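Local coordinates for protein citrate synthase (Metallosphaera sedula, PDB 6ABX) that probably catalyses the condensation of oxaloacetate with acetyl-CoA and water to give citrate and CoA, a reaction of the tricarboxylic acid cycle, at residues A11-S16 / A187-A192; T18-D21 / R26-Y29; G110-K115 / A338-Y343. One frame throughout, in Å; residues are numbered along the deposited sequence.

Contact 1. Residues A11-S16 / A187-A192; sequences AIKETS and ACLVVA
Leu-189 reaches out from helix 183-192 and sets a single methyl, CD1, against two neighbouring residues of strand 11-15, Ile-12 and Lys-13. The tighter of the two meetings is with Ile-12, whose CD1 lies 3.7 Å from Leu-189 CD1, the two side chains crossing at a slant. Ile-12 arrives there with CG1 tucked between its own backbone N and carbonyl carbon (chi1 60°). Lys-13 takes part through its aliphatic portion: its chain bends at chi2 and chi3, and CE passes Leu-189 CD1 at 4.1 Å, running nearly at right angles to the leucine. The lysine's charge is dealt with elsewhere, for NZ forms a salt bridge with Glu-342 and a hydrogen bond with His-339, both on helix 324-343. Strand 11-15 also forms a parallel beta ladder with a strand of the second subunit, so the contact joins helix 183-192 to a strand at the dimer interface. All three touching residues are buried, and only carbon atoms come together across the 103 Å² they bury; the contact therefore gives packing without directional bonds, while the buried ammonium group of Lys-13 relies on partners from a third element.

Contact 2. Residues T18-D21 / R26-Y29; sequences TYID and RLYY
Tyr-19 and Tyr-28 exchange a pair of backbone hydrogen bonds, Tyr-28 N to Tyr-19 O at 2.9 Å and Tyr-19 N to Tyr-28 O at 3.1 Å. Asp-21 and Arg-26 form the second such pair, with Asp-21 N 2.8 Å from Arg-26 O. From the non-hydrogen-bonded pairs, CA-H groups approach carbonyls of the adjoining Tyr-19/Tyr-28 pair: Thr-18 CA lies 3.2 Å from Tyr-28 O, and Leu-27 CA also approaches Tyr-19 O. Strands 18-21 and 26-29 thus make an antiparallel beta hairpin, their directions 173° apart, which strand 32-33 extends into a three-stranded sheet. Apolar packing differs on its two faces. On one, the tyrosine rings run side by side, Tyr-28 CD1 coming to the edge of the Tyr-19 ring, 3.9 Å from its CD2; there Tyr-356 of the second subunit also meets the Tyr-19 ring. On the other, Leu-27 CD1 touches both Thr-18 CG2, at 3.6 Å, and Ile-20 CG1, at 3.8 Å, on a face directed to the active site: Ile-20 touches the oxaloacetate-binding His-179, and Leu-27 touches Arg-262. Thr-18 splits its branches, CG2 lying opposite the backbone N and over Leu-27, while OG1 passes Tyr-29 CD1 obliquely at 3.7 Å and hydrogen-bonds to Asp-178. Replacing Thr-18 with a glycine would probably leave Leu-27 CD1 without its methyl neighbour and deprive the Asp-178 carboxylate of a hydrogen-bonding partner. Tyr-29, beside it, hydrogen-bonds through OH to Met-174 O.

Contact 3. Residues G110-K115 / A338-Y343; sequences GDLIGK and AHVDEY
The first turn of helix 112-134 faces the C-terminal part of helix 324-343, the backbones coming nearest at Leu-112 and Asp-341, whose CA atoms are 7.1 Å apart. This is helix-to-helix packing within the largely alpha-helical citrate synthase fold. Leu-112 leaves its helix toward the opposing one and lays its fork over Asp-341: CD1 is 3.8 Å from Asp-341 CA, and CD2 is 4.0 Å from Asp-341 CB. The same CD1 methyl also reaches Val-340 CG1, at 4.2 Å, on the flank where Ile-198 of helix 198-209 packs against both residues. Asp-341 extends its carboxylate opposite the backbone N (chi1 -165°), toward the start of helix 112-134, and Ile-113 crosses it at about a right angle, placing CD1 3.5 Å from Asp-341 OD2. That oxygen also has a weak, long ion pair with Lys-345; across this contact the carboxylate meets only hydrocarbon groups of Leu-112 and Ile-113. Asp-111 is the N-cap of helix 112-134, and Lys-115 NZ folds back onto Gly-110 O at 2.9 Å, in the carbonyl plane and on a lone pair. The cap itself is the bond from Gly-114 N to Asp-111 OD1, 3.0 Å long, whose donor stands above the carboxylate plane.

Contacts 1 and 3 lie side by side, their centres about 12 Å apart, and are joined directly: Glu-342 of helix 324-343 forms a salt bridge with Lys-13 and probably a hydrogen bond with Thr-15 of strand 11-15, while Val-340 packs on Ala-192 of helix 183-192. Their segments alternate along the chain, so residues far apart in sequence interlock. Contact 2 is local, a hairpin nested within the loop closed by contact 1; its centre is about 17 Å from that of contact 1 and 21 Å from that of contact 3. Strand 18-21 directly follows strand 11-15. Contacts 1 and 2 both reach the second subunit, and contact 2 also borders the citrate site, linking the N-terminal strands to dimer and active site.

Contact 1. Residues A11-S16 / A187-A192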
ATOM      1  N   ALA A  11      -5.608  13.087 -14.624  1.00 16.87           N
ATOM      2  CA  ALA A  11      -6.641  12.070 -14.497  1.00 18.20           C
ATOM      3  C   ALA A  11      -6.032  10.691 -14.721  1.00 19.34           C
ATOM      4  O   ALA A  11      -5.517  10.360 -15.827  1.00 19.25           O
ATOM      5  CB  ALA A  11      -7.776  12.296 -15.450  1.00 18.89           C
ATOM      6  N   ILE A  12      -6.245   9.821 -13.724  1.00 17.21           N
ATOM      7  CA  ILE A  12      -5.680   8.469 -13.795  1.00 17.74           C
ATOM      8  C   ILE A  12      -6.695   7.388 -14.144  1.00 15.52           C
ATOM      9  O   ILE A  12      -6.303   6.227 -14.426  1.00 15.59           O
ATOM     10  CB  ILE A  12      -4.915   8.155 -12.506  1.00 19.74           C
ATOM     11  CG1 ILE A  12      -5.817   8.218 -11.274  1.00 21.13           C
ATOM     12  CG2 ILE A  12      -3.706   9.074 -12.450  1.00 25.80           C
ATOM     13  CD1 ILE A  12      -6.352   6.890 -10.916  1.00 25.60           C
ATOM     14  N   LYS A  13      -7.995   7.720 -14.122  1.00 16.04           N
ATOM     15  CA  LYS A  13      -9.024   6.771 -14.468  1.00 14.36           C
ATOM     16  C   LYS A  13     -10.311   7.521 -14.815  1.00 13.86           C
ATOM     17  O   LYS A  13     -10.424   8.718 -14.526  1.00 13.89           O
ATOM     18  CB  LYS A  13      -9.353   5.803 -13.321  1.00 15.58           C
ATOM     19  CG  LYS A  13      -9.869   6.459 -12.041  1.00 16.10           C
ATOM     20  CD  LYS A  13     -11.019   5.769 -11.385  1.00 17.48           C
ATOM     21  CE  LYS A  13     -10.824   4.317 -11.074  1.00 16.33           C
ATOM     22  NZ  LYS A  13     -11.996   3.744 -10.345  1.00 16.11           N
ATOM     23  N   GLU A  14     -11.182   6.816 -15.500  1.00 13.74           N
ATOM     24  CA  GLU A  14     -12.577   7.273 -15.627  1.00 15.99           C
ATOM     25  C   GLU A  14     -13.393   6.580 -14.537  1.00 13.69           C
ATOM     26  O   GLU A  14     -13.212   5.397 -14.318  1.00 15.53           O
ATOM     27  CB  GLU A  14     -13.122   6.927 -17.007  1.00 18.80           C
ATOM     28  CG  GLU A  14     -12.587   7.839 -18.088  1.00 22.42           C
ATOM     29  CD  GLU A  14     -13.067   7.517 -19.503  1.00 25.93           C
ATOM     30  OE1 GLU A  14     -13.911   6.587 -19.667  1.00 32.31           O
ATOM     31  OE2 GLU A  14     -12.606   8.219 -20.431  1.00 30.30           O
ATOM     32  N   THR A  15     -14.430   7.274 -14.056  1.00 14.34           N
ATOM     33  CA  THR A  15     -15.232   6.701 -12.993  1.00 13.06           C
ATOM     34  C   THR A  15     -16.692   7.039 -13.209  1.00 13.34           C
ATOM     35  O   THR A  15     -17.000   8.171 -13.586  1.00 13.86           O
ATOM     36  CB  THR A  15     -14.753   7.102 -11.590  1.00 13.98           C
ATOM     37  OG1 THR A  15     -15.359   6.245 -10.630  1.00 13.12           O
ATOM     38  CG2 THR A  15     -15.030   8.529 -11.190  1.00 16.35           C
ATOM     39  N   SER A  16     -17.552   6.155 -12.701  1.00 14.47           N
ATOM     40  CA  SER A  16     -18.981   6.453 -12.576  1.00 15.82           C
ATOM     41  C   SER A  16     -19.415   6.327 -11.100  1.00 15.59           C
ATOM     42  O   SER A  16     -20.588   6.421 -10.802  1.00 15.16           O
ATOM     43  CB  SER A  16     -19.766   5.541 -13.450  1.00 18.31           C
ATOM     44  OG  SER A  16     -19.698   4.225 -12.967  1.00 24.39           O
ATOM     45  N   ALA A 187      -3.278   4.798  -3.882  1.00 13.30           N
ATOM     46  CA  ALA A 187      -2.399   3.704  -3.409  1.00 11.66           C
ATOM     47  C   ALA A 187      -3.028   2.352  -3.729  1.00 12.52           C
ATOM     48  O   ALA A 187      -2.367   1.446  -4.214  1.00 12.88           O
ATOM     49  CB  ALA A 187      -2.138   3.848  -1.935  1.00 11.59           C
ATOM     50  N   CYS A 188      -4.350   2.251  -3.498  1.00 10.98           N
ATOM     51  CA  CYS A 188      -5.080   1.024  -3.735  1.00 12.19           C
ATOM     52  C   CYS A 188      -4.952   0.686  -5.222  1.00 11.94           C
ATOM     53  O   CYS A 188      -4.808  -0.491  -5.552  1.00 12.38           O
ATOM     54  CB  CYS A 188      -6.548   1.122  -3.412  1.00 11.61           C
ATOM     55  SG  CYS A 188      -6.872   1.318  -1.634  1.00 13.37           S
ATOM     56  N   LEU A 189      -5.114   1.701  -6.075  1.00 12.26           N
ATOM     57  CA  LEU A 189      -5.152   1.489  -7.535  1.00 12.96           C
ATOM     58  C   LEU A 189      -3.758   1.133  -8.065  1.00 12.88           C
ATOM     59  O   LEU A 189      -3.678   0.278  -8.915  1.00 12.29           O
ATOM     60  CB  LEU A 189      -5.694   2.719  -8.241  1.00 14.76           C
ATOM     61  CG  LEU A 189      -7.193   2.927  -8.118  1.00 18.57           C
ATOM     62  CD1 LEU A 189      -7.562   4.339  -8.554  1.00 21.43           C
ATOM     63  CD2 LEU A 189      -7.934   1.923  -8.998  1.00 17.57           C
ATOM     64  N   VAL A 190      -2.693   1.742  -7.521  1.00 11.19           N
ATOM     65  CA  VAL A 190      -1.337   1.382  -7.983  1.00 11.82           C
ATOM     66  C   VAL A 190      -1.110  -0.105  -7.729  1.00 10.99           C
ATOM     67  O   VAL A 190      -0.662  -0.848  -8.613  1.00 11.54           O
ATOM     68  CB  VAL A 190      -0.255   2.231  -7.337  1.00 11.49           C
ATOM     69  CG1 VAL A 190       1.120   1.728  -7.723  1.00 12.71           C
ATOM     70  CG2 VAL A 190      -0.414   3.679  -7.778  1.00 11.92           C
ATOM     71  N   VAL A 191      -1.453  -0.552  -6.523  1.00  9.86           N
ATOM     72  CA  VAL A 191      -1.278  -1.975  -6.166  1.00 10.04           C
ATOM     73  C   VAL A 191      -2.147  -2.851  -7.059  1.00 11.06           C
ATOM     74  O   VAL A 191      -1.701  -3.888  -7.559  1.00 10.81           O
ATOM     75  CB  VAL A 191      -1.600  -2.181  -4.679  1.00 11.11           C
ATOM     76  CG1 VAL A 191      -1.716  -3.626  -4.282  1.00 11.59           C
ATOM     77  CG2 VAL A 191      -0.555  -1.489  -3.812  1.00 11.50           C
ATOM     78  N   ALA A 192      -3.422  -2.473  -7.257  1.00 10.72           N
ATOM     79  CA  ALA A 192      -4.343  -3.327  -8.045  1.00 11.98           C
ATOM     80  C   ALA A 192      -3.867  -3.461  -9.494  1.00 12.40           C
ATOM     81  O   ALA A 192      -4.113  -4.478 -10.132  1.00 11.97           O
ATOM     82  CB  ALA A 192      -5.706  -2.707  -8.058  1.00 12.99           C
TER

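Contact 2. Residues T18-D21 / R26-Y29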
ATOM      1  N   THR A  18     -18.257   8.218  -8.042  1.00 14.86           N
ATOM      2  CA  THR A  18     -18.383   9.407  -7.246  1.00 15.17           C
ATOM      3  C   THR A  18     -18.062  10.628  -8.114  1.00 14.62           C
ATOM      4  O   THR A  18     -17.106  10.600  -8.903  1.00 13.90           O
ATOM      5  CB  THR A  18     -17.465   9.360  -6.028  1.00 14.68           C
ATOM      6  OG1 THR A  18     -17.885   8.217  -5.276  1.00 16.61           O
ATOM      7  CG2 THR A  18     -17.511  10.651  -5.242  1.00 16.15           C
ATOM      8  N   TYR A  19     -18.926  11.630  -8.023  1.00 13.03           N
ATOM      9  CA  TYR A  19     -18.643  12.947  -8.606  1.00 14.55           C
ATOM     10  C   TYR A  19     -18.601  13.984  -7.498  1.00 13.88           C
ATOM     11  O   TYR A  19     -19.574  14.105  -6.741  1.00 14.09           O
ATOM     12  CB  TYR A  19     -19.725  13.357  -9.606  1.00 14.35           C
ATOM     13  CG  TYR A  19     -19.538  14.739 -10.137  1.00 15.20           C
ATOM     14  CD1 TYR A  19     -18.413  15.040 -10.884  1.00 18.78           C
ATOM     15  CD2 TYR A  19     -20.425  15.753  -9.834  1.00 16.59           C
ATOM     16  CE1 TYR A  19     -18.174  16.323 -11.321  1.00 18.09           C
ATOM     17  CE2 TYR A  19     -20.203  17.051 -10.278  1.00 18.23           C
ATOM     18  CZ  TYR A  19     -19.095  17.313 -11.062  1.00 18.69           C
ATOM     19  OH  TYR A  19     -18.817  18.577 -11.478  1.00 24.46           O
ATOM     20  N   ILE A  20     -17.529  14.796  -7.481  1.00 14.89           N
ATOM     21  CA  ILE A  20     -17.384  15.931  -6.602  1.00 15.44           C
ATOM     22  C   ILE A  20     -17.559  17.210  -7.406  1.00 17.07           C
ATOM     23  O   ILE A  20     -16.842  17.370  -8.408  1.00 17.72           O
ATOM     24  CB  ILE A  20     -15.995  15.925  -5.932  1.00 16.57           C
ATOM     25  CG1 ILE A  20     -15.751  14.638  -5.140  1.00 17.95           C
ATOM     26  CG2 ILE A  20     -15.825  17.176  -5.090  1.00 18.57           C
ATOM     27  CD1 ILE A  20     -14.304  14.362  -4.833  1.00 18.99           C
ATOM     28  N   ASP A  21     -18.494  18.052  -6.974  1.00 18.09           N
ATOM     29  CA  ASP A  21     -18.656  19.407  -7.491  1.00 19.09           C
ATOM     30  C   ASP A  21     -18.015  20.376  -6.495  1.00 17.71           C
ATOM     31  O   ASP A  21     -18.654  20.739  -5.522  1.00 17.79           O
ATOM     32  CB  ASP A  21     -20.123  19.725  -7.761  1.00 21.08           C
ATOM     33  CG  ASP A  21     -20.305  20.972  -8.606  1.00 27.09           C
ATOM     34  OD1 ASP A  21     -19.448  21.904  -8.483  1.00 25.00           O
ATOM     35  OD2 ASP A  21     -21.322  21.019  -9.351  1.00 28.99           O
ATOM     36  N   ARG A  26     -21.184  20.078  -3.852  1.00 18.93           N
ATOM     37  CA  ARG A  26     -22.059  18.890  -4.040  1.00 19.40           C
ATOM     38  C   ARG A  26     -21.207  17.612  -4.233  1.00 17.43           C
ATOM     39  O   ARG A  26     -20.065  17.629  -4.653  1.00 15.41           O
ATOM     40  CB  ARG A  26     -23.043  19.214  -5.167  1.00 23.12           C
ATOM     41  CG  ARG A  26     -23.951  20.383  -4.807  1.00 26.53           C
ATOM     42  CD  ARG A  26     -24.713  20.769  -6.025  1.00 35.68           C
ATOM     43  NE  ARG A  26     -25.711  21.806  -5.866  1.00 40.28           N
ATOM     44  CZ  ARG A  26     -26.488  22.223  -6.876  1.00 51.09           C
ATOM     45  NH1 ARG A  26     -26.350  21.707  -8.102  1.00 41.80           N
ATOM     46  NH2 ARG A  26     -27.389  23.162  -6.646  1.00 51.43           N
ATOM     47  N   LEU A  27     -21.834  16.469  -3.921  1.00 16.43           N
ATOM     48  CA  LEU A  27     -21.182  15.157  -3.916  1.00 15.62           C
ATOM     49  C   LEU A  27     -22.264  14.139  -4.257  1.00 14.49           C
ATOM     50  O   LEU A  27     -23.327  14.198  -3.678  1.00 13.51           O
ATOM     51  CB  LEU A  27     -20.593  14.870  -2.537  1.00 15.14           C
ATOM     52  CG  LEU A  27     -19.972  13.494  -2.312  1.00 15.26           C
ATOM     53  CD1 LEU A  27     -18.762  13.302  -3.215  1.00 16.25           C
ATOM     54  CD2 LEU A  27     -19.557  13.400  -0.846  1.00 16.42           C
ATOM     55  N   TYR A  28     -21.947  13.262  -5.206  1.00 13.35           N
ATOM     56  CA  TYR A  28     -22.870  12.221  -5.667  1.00 13.63           C
ATOM     57  C   TYR A  28     -22.197  10.848  -5.636  1.00 12.66           C
ATOM     58  O   TYR A  28     -21.038  10.670  -6.022  1.00 12.97           O
ATOM     59  CB  TYR A  28     -23.344  12.508  -7.095  1.00 14.16           C
ATOM     60  CG  TYR A  28     -24.026  13.830  -7.274  1.00 13.13           C
ATOM     61  CD1 TYR A  28     -23.279  14.988  -7.335  1.00 15.98           C
ATOM     62  CD2 TYR A  28     -25.406  13.916  -7.293  1.00 15.18           C
ATOM     63  CE1 TYR A  28     -23.883  16.226  -7.467  1.00 15.81           C
ATOM     64  CE2 TYR A  28     -26.029  15.155  -7.370  1.00 16.22           C
ATOM     65  CZ  TYR A  28     -25.260  16.301  -7.428  1.00 16.18           C
ATOM     66  OH  TYR A  28     -25.819  17.542  -7.569  1.00 20.19           O
ATOM     67  N   TYR A  29     -22.965   9.836  -5.211  1.00 12.46           N
ATOM     68  CA  TYR A  29     -22.578   8.445  -5.271  1.00 11.70           C
ATOM     69  C   TYR A  29     -23.475   7.761  -6.306  1.00 12.17           C
ATOM     70  O   TYR A  29     -24.693   7.712  -6.125  1.00 12.04           O
ATOM     71  CB  TYR A  29     -22.794   7.734  -3.931  1.00 11.01           C
ATOM     72  CG  TYR A  29     -21.870   8.067  -2.775  1.00 10.03           C
ATOM     73  CD1 TYR A  29     -20.696   8.787  -2.905  1.00 11.81           C
ATOM     74  CD2 TYR A  29     -22.215   7.615  -1.515  1.00  9.96           C
ATOM     75  CE1 TYR A  29     -19.872   9.068  -1.820  1.00 10.84           C
ATOM     76  CE2 TYR A  29     -21.412   7.900  -0.419  1.00 10.25           C
ATOM     77  CZ  TYR A  29     -20.256   8.630  -0.552  1.00 11.39           C
ATOM     78  OH  TYR A  29     -19.464   8.866   0.564  1.00 12.39           O
TER

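Contact 3. Residues G110-K115 / A338-Y343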
ATOM      1  N   GLY A 110     -10.152 -15.258  -6.502  1.00 33.28           N
ATOM      2  CA  GLY A 110     -11.076 -14.300  -7.087  1.00 31.50           C
ATOM      3  C   GLY A 110     -11.994 -13.665  -6.034  1.00 30.71           C
ATOM      4  O   GLY A 110     -11.548 -13.341  -4.895  1.00 31.08           O
ATOM      5  N   ASP A 111     -13.244 -13.425  -6.446  1.00 25.74           N
ATOM      6  CA  ASP A 111     -14.331 -12.883  -5.641  1.00 23.04           C
ATOM      7  C   ASP A 111     -13.909 -11.591  -4.919  1.00 19.72           C
ATOM      8  O   ASP A 111     -13.992 -11.510  -3.642  1.00 17.35           O
ATOM      9  CB  ASP A 111     -14.791 -13.899  -4.601  1.00 24.35           C
ATOM     10  CG  ASP A 111     -16.122 -13.502  -3.985  1.00 27.90           C
ATOM     11  OD1 ASP A 111     -16.815 -12.521  -4.541  1.00 24.54           O
ATOM     12  OD2 ASP A 111     -16.451 -14.125  -2.945  1.00 31.80           O
ATOM     13  N   LEU A 112     -13.598 -10.575  -5.715  1.00 18.16           N
ATOM     14  CA  LEU A 112     -13.180  -9.239  -5.175  1.00 17.37           C
ATOM     15  C   LEU A 112     -14.274  -8.744  -4.215  1.00 15.88           C
ATOM     16  O   LEU A 112     -13.987  -8.336  -3.054  1.00 14.14           O
ATOM     17  CB  LEU A 112     -12.965  -8.292  -6.354  1.00 18.15           C
ATOM     18  CG  LEU A 112     -12.369  -6.919  -6.045  1.00 16.06           C
ATOM     19  CD1 LEU A 112     -11.803  -6.302  -7.295  1.00 17.41           C
ATOM     20  CD2 LEU A 112     -13.362  -5.981  -5.388  1.00 14.97           C
ATOM     21  N   ILE A 113     -15.526  -8.750  -4.690  1.00 15.86           N
ATOM     22  CA  ILE A 113     -16.569  -8.067  -3.876  1.00 15.21           C
ATOM     23  C   ILE A 113     -16.812  -8.880  -2.604  1.00 15.65           C
ATOM     24  O   ILE A 113     -17.058  -8.297  -1.539  1.00 14.86           O
ATOM     25  CB  ILE A 113     -17.858  -7.721  -4.657  1.00 17.58           C
ATOM     26  CG1 ILE A 113     -17.558  -6.674  -5.734  1.00 20.58           C
ATOM     27  CG2 ILE A 113     -18.932  -7.188  -3.706  1.00 18.62           C
ATOM     28  CD1 ILE A 113     -18.717  -6.415  -6.703  1.00 24.27           C
ATOM     29  N   GLY A 114     -16.737 -10.221  -2.688  1.00 14.59           N
ATOM     30  CA  GLY A 114     -16.899 -11.034  -1.454  1.00 15.16           C
ATOM     31  C   GLY A 114     -15.817 -10.720  -0.418  1.00 13.40           C
ATOM     32  O   GLY A 114     -16.099 -10.691   0.777  1.00 14.66           O
ATOM     33  N   LYS A 115     -14.584 -10.503  -0.877  1.00 12.40           N
ATOM     34  CA  LYS A 115     -13.472 -10.142   0.033  1.00 13.87           C
ATOM     35  C   LYS A 115     -13.656  -8.727   0.564  1.00 12.98           C
ATOM     36  O   LYS A 115     -13.383  -8.484   1.743  1.00 12.19           O
ATOM     37  CB  LYS A 115     -12.128 -10.372  -0.662  1.00 14.77           C
ATOM     38  CG  LYS A 115     -11.819 -11.844  -0.874  1.00 15.95           C
ATOM     39  CD  LYS A 115     -10.694 -12.104  -1.855  1.00 18.01           C
ATOM     40  CE  LYS A 115     -10.366 -13.578  -1.928  1.00 18.78           C
ATOM     41  NZ  LYS A 115      -9.430 -13.864  -3.025  1.00 23.90           N
ATOM     42  N   ALA A 338     -14.592  -0.543  -4.481  1.00 11.00           N
ATOM     43  CA  ALA A 338     -15.403  -0.232  -5.642  1.00 11.97           C
ATOM     44  C   ALA A 338     -14.523   0.356  -6.734  1.00 11.22           C
ATOM     45  O   ALA A 338     -14.672   0.007  -7.911  1.00 13.33           O
ATOM     46  CB  ALA A 338     -16.547   0.693  -5.316  1.00 11.61           C
ATOM     47  N   HIS A 339     -13.593   1.228  -6.353  1.00 12.27           N
ATOM     48  CA  HIS A 339     -12.705   1.846  -7.346  1.00 12.82           C
ATOM     49  C   HIS A 339     -11.804   0.814  -8.010  1.00 13.05           C
ATOM     50  O   HIS A 339     -11.533   0.972  -9.244  1.00 13.25           O
ATOM     51  CB  HIS A 339     -11.884   2.994  -6.734  1.00 13.38           C
ATOM     52  CG  HIS A 339     -12.634   4.273  -6.767  1.00 14.08           C
ATOM     53  ND1 HIS A 339     -12.795   5.022  -7.955  1.00 15.77           N
ATOM     54  CD2 HIS A 339     -13.338   4.909  -5.812  1.00 14.72           C
ATOM     55  CE1 HIS A 339     -13.562   6.070  -7.685  1.00 16.36           C
ATOM     56  NE2 HIS A 339     -13.868   6.049  -6.346  1.00 15.74           N
ATOM     57  N   VAL A 340     -11.265  -0.137  -7.232  1.00 11.98           N
ATOM     58  CA  VAL A 340     -10.406  -1.166  -7.761  1.00 12.90           C
ATOM     59  C   VAL A 340     -11.235  -2.017  -8.732  1.00 12.96           C
ATOM     60  O   VAL A 340     -10.782  -2.265  -9.849  1.00 12.78           O
ATOM     61  CB  VAL A 340      -9.725  -1.968  -6.645  1.00 13.56           C
ATOM     62  CG1 VAL A 340      -9.013  -3.218  -7.136  1.00 13.52           C
ATOM     63  CG2 VAL A 340      -8.755  -1.088  -5.863  1.00 13.82           C
ATOM     64  N   ASP A 341     -12.409  -2.470  -8.289  1.00 12.79           N
ATOM     65  CA  ASP A 341     -13.317  -3.316  -9.151  1.00 14.17           C
ATOM     66  C   ASP A 341     -13.570  -2.634 -10.501  1.00 14.60           C
ATOM     67  O   ASP A 341     -13.489  -3.283 -11.556  1.00 15.38           O
ATOM     68  CB  ASP A 341     -14.592  -3.659  -8.397  1.00 14.21           C
ATOM     69  CG  ASP A 341     -15.420  -4.784  -8.999  1.00 16.65           C
ATOM     70  OD1 ASP A 341     -14.842  -5.771  -9.482  1.00 17.40           O
ATOM     71  OD2 ASP A 341     -16.631  -4.686  -8.918  1.00 18.48           O
ATOM     72  N   GLU A 342     -13.852  -1.337 -10.476  1.00 14.15           N
ATOM     73  CA  GLU A 342     -14.152  -0.582 -11.672  1.00 14.91           C
ATOM     74  C   GLU A 342     -12.930  -0.544 -12.593  1.00 15.92           C
ATOM     75  O   GLU A 342     -13.072  -0.796 -13.790  1.00 15.88           O
ATOM     76  CB  GLU A 342     -14.613   0.818 -11.279  1.00 15.57           C
ATOM     77  CG  GLU A 342     -14.860   1.723 -12.435  1.00 15.82           C
ATOM     78  CD  GLU A 342     -15.275   3.113 -12.018  1.00 13.98           C
ATOM     79  OE1 GLU A 342     -14.435   3.826 -11.379  1.00 15.03           O
ATOM     80  OE2 GLU A 342     -16.433   3.497 -12.364  1.00 14.57           O
ATOM     81  N   TYR A 343     -11.767  -0.217 -12.028  1.00 14.65           N
ATOM     82  CA  TYR A 343     -10.496  -0.072 -12.791  1.00 15.03           C
ATOM     83  C   TYR A 343     -10.124  -1.369 -13.497  1.00 14.75           C
ATOM     84  O   TYR A 343      -9.657  -1.333 -14.675  1.00 16.99           O
ATOM     85  CB  TYR A 343      -9.357   0.332 -11.851  1.00 14.43           C
ATOM     86  CG  TYR A 343      -8.112   0.766 -12.579  1.00 15.15           C
ATOM     87  CD1 TYR A 343      -8.063   1.997 -13.193  1.00 14.24           C
ATOM     88  CD2 TYR A 343      -6.977  -0.027 -12.610  1.00 13.74           C
ATOM     89  CE1 TYR A 343      -6.954   2.408 -13.909  1.00 15.65           C
ATOM     90  CE2 TYR A 343      -5.855   0.377 -13.303  1.00 14.13           C
ATOM     91  CZ  TYR A 343      -5.821   1.609 -13.922  1.00 14.73           C
ATOM     92  OH  TYR A 343      -4.712   2.030 -14.635  1.00 16.88           O
TER